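GTPase activator-like protein (Chaetomium thermophilum, PDB 5HIU) is the helical N-terminal part of TSC2, a larger protein that probably acts as a GTPase activator. Local coordinates at residues L210-L215 with T245-Y250; V254-H259 with L316-K321. All blocks are in the same frame, centred on the assembly; numbering follows the deposited sequence.

How the interactions relate
Both interactions join helices of one all-helical, elongated N-terminal solenoid and share helix 245-261, whose first turns serve interaction 1 and whose later turns serve interaction 2. Their centres lie about 16 Å apart, and they meet where Leu215 CD2 packs on Val254 CB at 3.8 Å. Interaction 1, between nearly parallel helices, is partly buried: leucine and isoleucine sit inside, while a lysine-aspartate salt bridge and a tyrosine lie toward the surface. Interaction 2, between helices crossing almost at a right angle, is buried and carries no salt bridge; serines, a histidine and a valine meet there. The two contacts bury similar surface, 229 and 214 Å², through different chemistry.

Interaction 1 (L210-L215 with T245-Y250); sequences LIDMLL and TNKLKY
Lys247 lies over Ile211 and ends at the carboxylate of Asp212, tying together two helices of an alpha-solenoid that run side by side in the same direction. The axes of 210-215 and 245-250 differ by only 6° and approach to 10.8 Å, a spacing that side chains must bridge. Helix 224-240 connects the two in sequence and packs against 210-215, with Leu237 against Ile211 and Ile234 against Leu215.

The lysine reaches its partner by a bend followed by an extended end. Its CG stands beside the backbone N, and a turn at the second torsion (chi2 -68°) carries the chain obliquely across the isoleucine before the last two torsions stretch it out. The aliphatic part is therefore used as a hydrocarbon surface: CG of Lys247 is 3.9 Å from CD1 of Ile211, and CD of Lys247 lies 4.1 Å from CG2 of Ile211. Both ends of the branched isoleucine thus bear on the lysine chain.

At the tip, NZ of Lys247 donates to OD1 of Asp212 over 3.0 Å, forming a salt bridge. The ammonium comes in at the syn lone pair, on the side of the second oxygen, yet the grip is uneven, since OD2 of Asp212 stays 3.8 Å from NZ of Lys247. The aspartate and lysine side chains meet at roughly a right angle in this partly exposed spot, with the apolar layer of Ile211 and Leu215 buried beside it.

One turn further on, Leu215 continues that layer. Rather than the aromatic ring, it meets the root of Tyr250, the two side chains crossing at about 90°: methyl CD1 of Leu215 rests 3.6 Å from CB of Tyr250.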
loop_
_atom_site.group_PDB
_atom_site.type_symbol
_atom_site.label_atom_id
_atom_site.label_comp_id
_atom_site.label_asym_id
_atom_site.label_seq_id
_atom_site.Cartn_x
_atom_site.Cartn_y
_atom_site.Cartn_z
ATOM N N LEU A 210 7.553 9.278 2.742
ATOM C CA LEU A 210 7.397 8.121 1.903
ATOM C C LEU A 210 5.941 7.666 1.942
ATOM O O LEU A 210 5.345 7.445 0.899
ATOM C CB LEU A 210 8.341 7.022 2.347
ATOM C CG LEU A 210 8.127 5.698 1.638
ATOM C CD1 LEU A 210 8.179 5.819 0.115
ATOM C CD2 LEU A 210 9.177 4.731 2.151
ATOM N N ILE A 211 5.372 7.578 3.143
ATOM C CA ILE A 211 3.986 7.168 3.315
ATOM C C ILE A 211 3.037 8.013 2.488
ATOM O O ILE A 211 2.217 7.457 1.749
ATOM C CB ILE A 211 3.564 7.213 4.794
ATOM C CG1 ILE A 211 4.199 6.044 5.552
ATOM C CG2 ILE A 211 2.053 7.127 4.939
ATOM C CD1 ILE A 211 4.390 6.316 7.033
ATOM N N ASP A 212 3.145 9.342 2.609
ATOM C CA ASP A 212 2.315 10.270 1.814
ATOM C C ASP A 212 2.356 9.941 0.335
ATOM O O ASP A 212 1.332 9.906 -0.347
ATOM C CB ASP A 212 2.788 11.728 1.956
ATOM C CG ASP A 212 2.599 12.274 3.336
ATOM O OD1 ASP A 212 1.975 11.602 4.175
ATOM O OD2 ASP A 212 3.090 13.389 3.593
ATOM N N MET A 213 3.559 9.732 -0.161
ATOM C CA MET A 213 3.761 9.474 -1.573
ATOM C C MET A 213 3.020 8.197 -2.022
ATOM O O MET A 213 2.379 8.186 -3.082
ATOM C CB MET A 213 5.265 9.353 -1.828
ATOM C CG MET A 213 5.711 9.341 -3.273
ATOM S SD MET A 213 5.309 10.871 -4.110
ATOM C CE MET A 213 3.907 10.378 -5.123
ATOM N N LEU A 214 3.086 7.140 -1.206
ATOM C CA LEU A 214 2.433 5.879 -1.551
ATOM C C LEU A 214 0.920 5.991 -1.541
ATOM O O LEU A 214 0.233 5.334 -2.330
ATOM C CB LEU A 214 2.787 4.801 -0.562
ATOM C CG LEU A 214 4.255 4.514 -0.413
ATOM C CD1 LEU A 214 4.428 3.938 0.968
ATOM C CD2 LEU A 214 4.748 3.584 -1.509
ATOM N N LEU A 215 0.401 6.799 -0.629
ATOM C CA LEU A 215 -1.029 6.898 -0.500
ATOM C C LEU A 215 -1.595 7.706 -1.645
ATOM O O LEU A 215 -2.658 7.376 -2.163
ATOM C CB LEU A 215 -1.405 7.503 0.836
ATOM C CG LEU A 215 -0.955 6.676 2.026
ATOM C CD1 LEU A 215 -1.470 7.337 3.288
ATOM C CD2 LEU A 215 -1.395 5.216 1.962
ATOM N N THR A 245 2.404 7.619 14.298
ATOM C CA THR A 245 1.012 7.702 14.743
ATOM C C THR A 245 0.147 8.609 13.854
ATOM O O THR A 245 -0.961 8.233 13.464
ATOM C CB THR A 245 0.891 8.146 16.229
ATOM O OG1 THR A 245 1.415 9.466 16.399
ATOM C CG2 THR A 245 1.639 7.178 17.169
ATOM N N ASN A 246 0.651 9.785 13.512
ATOM C CA ASN A 246 -0.116 10.742 12.693
ATOM C C ASN A 246 -0.407 10.329 11.227
ATOM O O ASN A 246 -1.159 11.013 10.527
ATOM C CB ASN A 246 0.591 12.095 12.703
ATOM C CG ASN A 246 1.999 12.015 12.147
ATOM O OD1 ASN A 246 2.645 10.971 12.224
ATOM N ND2 ASN A 246 2.486 13.116 11.599
ATOM N N LYS A 247 0.189 9.231 10.768
ATOM C CA LYS A 247 -0.078 8.680 9.425
ATOM C C LYS A 247 -1.117 7.554 9.408
ATOM O O LYS A 247 -1.622 7.162 8.335
ATOM C CB LYS A 247 1.222 8.139 8.830
ATOM C CG LYS A 247 2.298 9.191 8.661
ATOM C CD LYS A 247 1.886 10.186 7.589
ATOM C CE LYS A 247 2.613 11.492 7.728
ATOM N NZ LYS A 247 1.805 12.543 7.070
ATOM N N LEU A 248 -1.423 7.041 10.599
ATOM C CA LEU A 248 -2.233 5.843 10.755
ATOM C C LEU A 248 -3.603 6.023 10.133
ATOM O O LEU A 248 -4.004 5.226 9.308
ATOM C CB LEU A 248 -2.363 5.467 12.236
ATOM C CG LEU A 248 -2.862 4.054 12.566
ATOM C CD1 LEU A 248 -1.872 2.992 12.104
ATOM C CD2 LEU A 248 -3.125 3.931 14.062
ATOM N N LYS A 249 -4.315 7.077 10.503
ATOM C CA LYS A 249 -5.623 7.309 9.920
ATOM C C LYS A 249 -5.553 7.147 8.402
ATOM O O LYS A 249 -6.350 6.413 7.808
ATOM C CB LYS A 249 -6.150 8.697 10.286
ATOM C CG LYS A 249 -7.522 9.000 9.700
ATOM C CD LYS A 249 -8.098 10.309 10.203
ATOM C CE LYS A 249 -9.331 10.658 9.387
ATOM N NZ LYS A 249 -10.202 11.705 9.996
ATOM N N TYR A 250 -4.581 7.807 7.781
ATOM C CA TYR A 250 -4.498 7.848 6.331
ATOM C C TYR A 250 -4.198 6.453 5.752
ATOM O O TYR A 250 -4.871 6.022 4.808
ATOM C CB TYR A 250 -3.474 8.917 5.893
ATOM C CG TYR A 250 -3.939 10.373 6.063
ATOM C CD1 TYR A 250 -5.116 10.692 6.753
ATOM C CD2 TYR A 250 -3.187 11.428 5.535
ATOM C CE1 TYR A 250 -5.535 12.003 6.887
ATOM C CE2 TYR A 250 -3.598 12.745 5.670
ATOM C CZ TYR A 250 -4.773 13.019 6.346
ATOM O OH TYR A 250 -5.200 14.308 6.494
#

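Interaction 2 (V254-H259 with L316-K321); sequences VLSSIH and LSVLQK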
loop_
_atom_site.group_PDB
_atom_site.type_symbol
_atom_site.label_atom_id
_atom_site.label_comp_id
_atom_site.label_asym_id
_atom_site.label_seq_id
_atom_site.Cartn_x
_atom_site.Cartn_y
_atom_site.Cartn_z
ATOM N N VAL A 254 -6.762 4.506 3.449
ATOM C CA VAL A 254 -6.463 4.082 2.095
ATOM C C VAL A 254 -6.639 2.591 1.974
ATOM O O VAL A 254 -7.312 2.118 1.054
ATOM C CB VAL A 254 -5.069 4.531 1.634
ATOM C CG1 VAL A 254 -4.648 3.800 0.374
ATOM C CG2 VAL A 254 -5.075 6.028 1.397
ATOM N N LEU A 255 -6.037 1.856 2.900
ATOM C CA LEU A 255 -6.154 0.377 2.938
ATOM C C LEU A 255 -7.585 -0.138 3.116
ATOM O O LEU A 255 -7.962 -1.116 2.474
ATOM C CB LEU A 255 -5.349 -0.180 4.085
ATOM C CG LEU A 255 -3.871 0.023 3.960
ATOM C CD1 LEU A 255 -3.253 0.012 5.349
ATOM C CD2 LEU A 255 -3.306 -1.066 3.075
ATOM N N SER A 256 -8.359 0.512 3.986
ATOM C CA SER A 256 -9.761 0.137 4.186
ATOM C C SER A 256 -10.563 0.345 2.926
ATOM O O SER A 256 -11.482 -0.397 2.638
ATOM C CB SER A 256 -10.406 0.934 5.316
ATOM O OG SER A 256 -10.027 0.384 6.566
ATOM N N SER A 257 -10.193 1.362 2.173
ATOM C CA SER A 257 -10.864 1.653 0.929
ATOM C C SER A 257 -10.488 0.631 -0.135
ATOM O O SER A 257 -11.344 0.131 -0.846
ATOM C CB SER A 257 -10.557 3.090 0.511
ATOM O OG SER A 257 -11.127 3.991 1.467
ATOM N N ILE A 258 -9.215 0.298 -0.245
ATOM C CA ILE A 258 -8.798 -0.683 -1.242
ATOM C C ILE A 258 -9.461 -2.004 -0.910
ATOM O O ILE A 258 -9.966 -2.702 -1.788
ATOM C CB ILE A 258 -7.279 -0.853 -1.261
ATOM C CG1 ILE A 258 -6.620 0.364 -1.898
ATOM C CG2 ILE A 258 -6.885 -2.099 -2.035
ATOM C CD1 ILE A 258 -5.184 0.575 -1.440
ATOM N N HIS A 259 -9.442 -2.322 0.381
ATOM C CA HIS A 259 -10.048 -3.538 0.918
ATOM C C HIS A 259 -11.471 -3.702 0.478
ATOM O O HIS A 259 -11.884 -4.778 0.066
ATOM C CB HIS A 259 -10.045 -3.476 2.435
ATOM C CG HIS A 259 -10.670 -4.659 3.088
ATOM N ND1 HIS A 259 -10.162 -5.933 2.963
ATOM C CD2 HIS A 259 -11.737 -4.755 3.908
ATOM C CE1 HIS A 259 -10.905 -6.768 3.664
ATOM N NE2 HIS A 259 -11.873 -6.079 4.240
ATOM N N LEU A 316 -16.661 -0.501 7.629
ATOM C CA LEU A 316 -17.570 -1.620 7.790
ATOM C C LEU A 316 -16.891 -2.914 7.365
ATOM O O LEU A 316 -16.944 -3.923 8.063
ATOM C CB LEU A 316 -18.838 -1.409 6.944
ATOM C CG LEU A 316 -20.085 -0.802 7.605
ATOM C CD1 LEU A 316 -19.791 0.321 8.592
ATOM C CD2 LEU A 316 -21.045 -0.323 6.523
ATOM N N SER A 317 -16.274 -2.874 6.197
ATOM C CA SER A 317 -15.645 -4.043 5.616
ATOM C C SER A 317 -14.579 -4.570 6.569
ATOM O O SER A 317 -14.508 -5.772 6.859
ATOM C CB SER A 317 -14.999 -3.651 4.277
ATOM O OG SER A 317 -14.706 -4.784 3.486
ATOM N N VAL A 318 -13.752 -3.652 7.050
ATOM C CA VAL A 318 -12.602 -4.013 7.862
ATOM C C VAL A 318 -13.080 -4.417 9.244
ATOM O O VAL A 318 -12.525 -5.327 9.856
ATOM C CB VAL A 318 -11.565 -2.856 7.929
ATOM C CG1 VAL A 318 -10.545 -3.101 9.015
ATOM C CG2 VAL A 318 -10.861 -2.697 6.592
ATOM N N LEU A 319 -14.126 -3.745 9.720
ATOM C CA LEU A 319 -14.708 -4.056 11.028
ATOM C C LEU A 319 -15.341 -5.437 11.033
ATOM O O LEU A 319 -15.181 -6.198 11.967
ATOM C CB LEU A 319 -15.734 -2.995 11.463
ATOM C CG LEU A 319 -15.102 -1.731 12.062
ATOM C CD1 LEU A 319 -16.095 -0.568 12.202
ATOM C CD2 LEU A 319 -14.469 -2.061 13.398
ATOM N N GLN A 320 -16.062 -5.762 9.983
ATOM C CA GLN A 320 -16.683 -7.067 9.907
ATOM C C GLN A 320 -15.616 -8.129 9.984
ATOM O O GLN A 320 -15.792 -9.141 10.615
ATOM C CB GLN A 320 -17.452 -7.199 8.606
ATOM C CG GLN A 320 -18.019 -8.577 8.361
ATOM C CD GLN A 320 -18.959 -8.585 7.175
ATOM O OE1 GLN A 320 -19.708 -7.622 6.927
ATOM N NE2 GLN A 320 -18.926 -9.667 6.424
ATOM N N LYS A 321 -14.499 -7.880 9.331
ATOM C CA LYS A 321 -13.383 -8.817 9.338
ATOM C C LYS A 321 -12.689 -8.802 10.714
ATOM O O LYS A 321 -12.446 -9.855 11.304
ATOM C CB LYS A 321 -12.433 -8.466 8.193
ATOM C CG LYS A 321 -11.390 -9.517 7.855
ATOM C CD LYS A 321 -11.959 -10.838 7.351
ATOM C CE LYS A 321 -10.856 -11.898 7.241
ATOM N NZ LYS A 321 -11.380 -13.293 7.167
#
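A steep crossing of two helices in the interior of the alpha-solenoid forms this contact: the axes of 254-259 and 316-321 make a signed angle of 86° and come within 9.1 Å. At such an angle two helices can touch over a short patch only, and here four residues carry it, Ser256 and His259 on one side, Ser317 and Val318 on the other. Ser256 and Val318 mark the closest backbone approach, with CA atoms 6.2 Å apart.

Val318 is wedged between the two residues of the facing helix. Its CG2 branch does the touching: it lies 3.2 Å from OG of Ser256, a short contact whose exact length is uncertain, and 3.5 Å from CD2 of His259. The methyl approaches the imidazole obliquely, and the two side chains slant past each other. Leu289 and Ile273, from helices 281-294 and 266-277, also pack on this valine and continue the apolar surroundings.

His259 reaches across because its CG is swung opposite the backbone N (chi1 179°), which sends the ring out toward the crossing helix. Its CD2 then lies 3.0 Å from OG of Ser317, while NE2 of His259 is 3.2 Å from the same hydroxyl. Trp270 also touches His259, and the same indole makes a cation-pi contact with Lys321, so this tryptophan spans both helices.

With no salt bridge and small side chains at the point of closest approach, the fit of neighbouring groups round Val318 probably contributes to cohesion here, while the imidazole of buried His259 and the hydroxyl of partly exposed Ser317 bring polar atoms close together beside it.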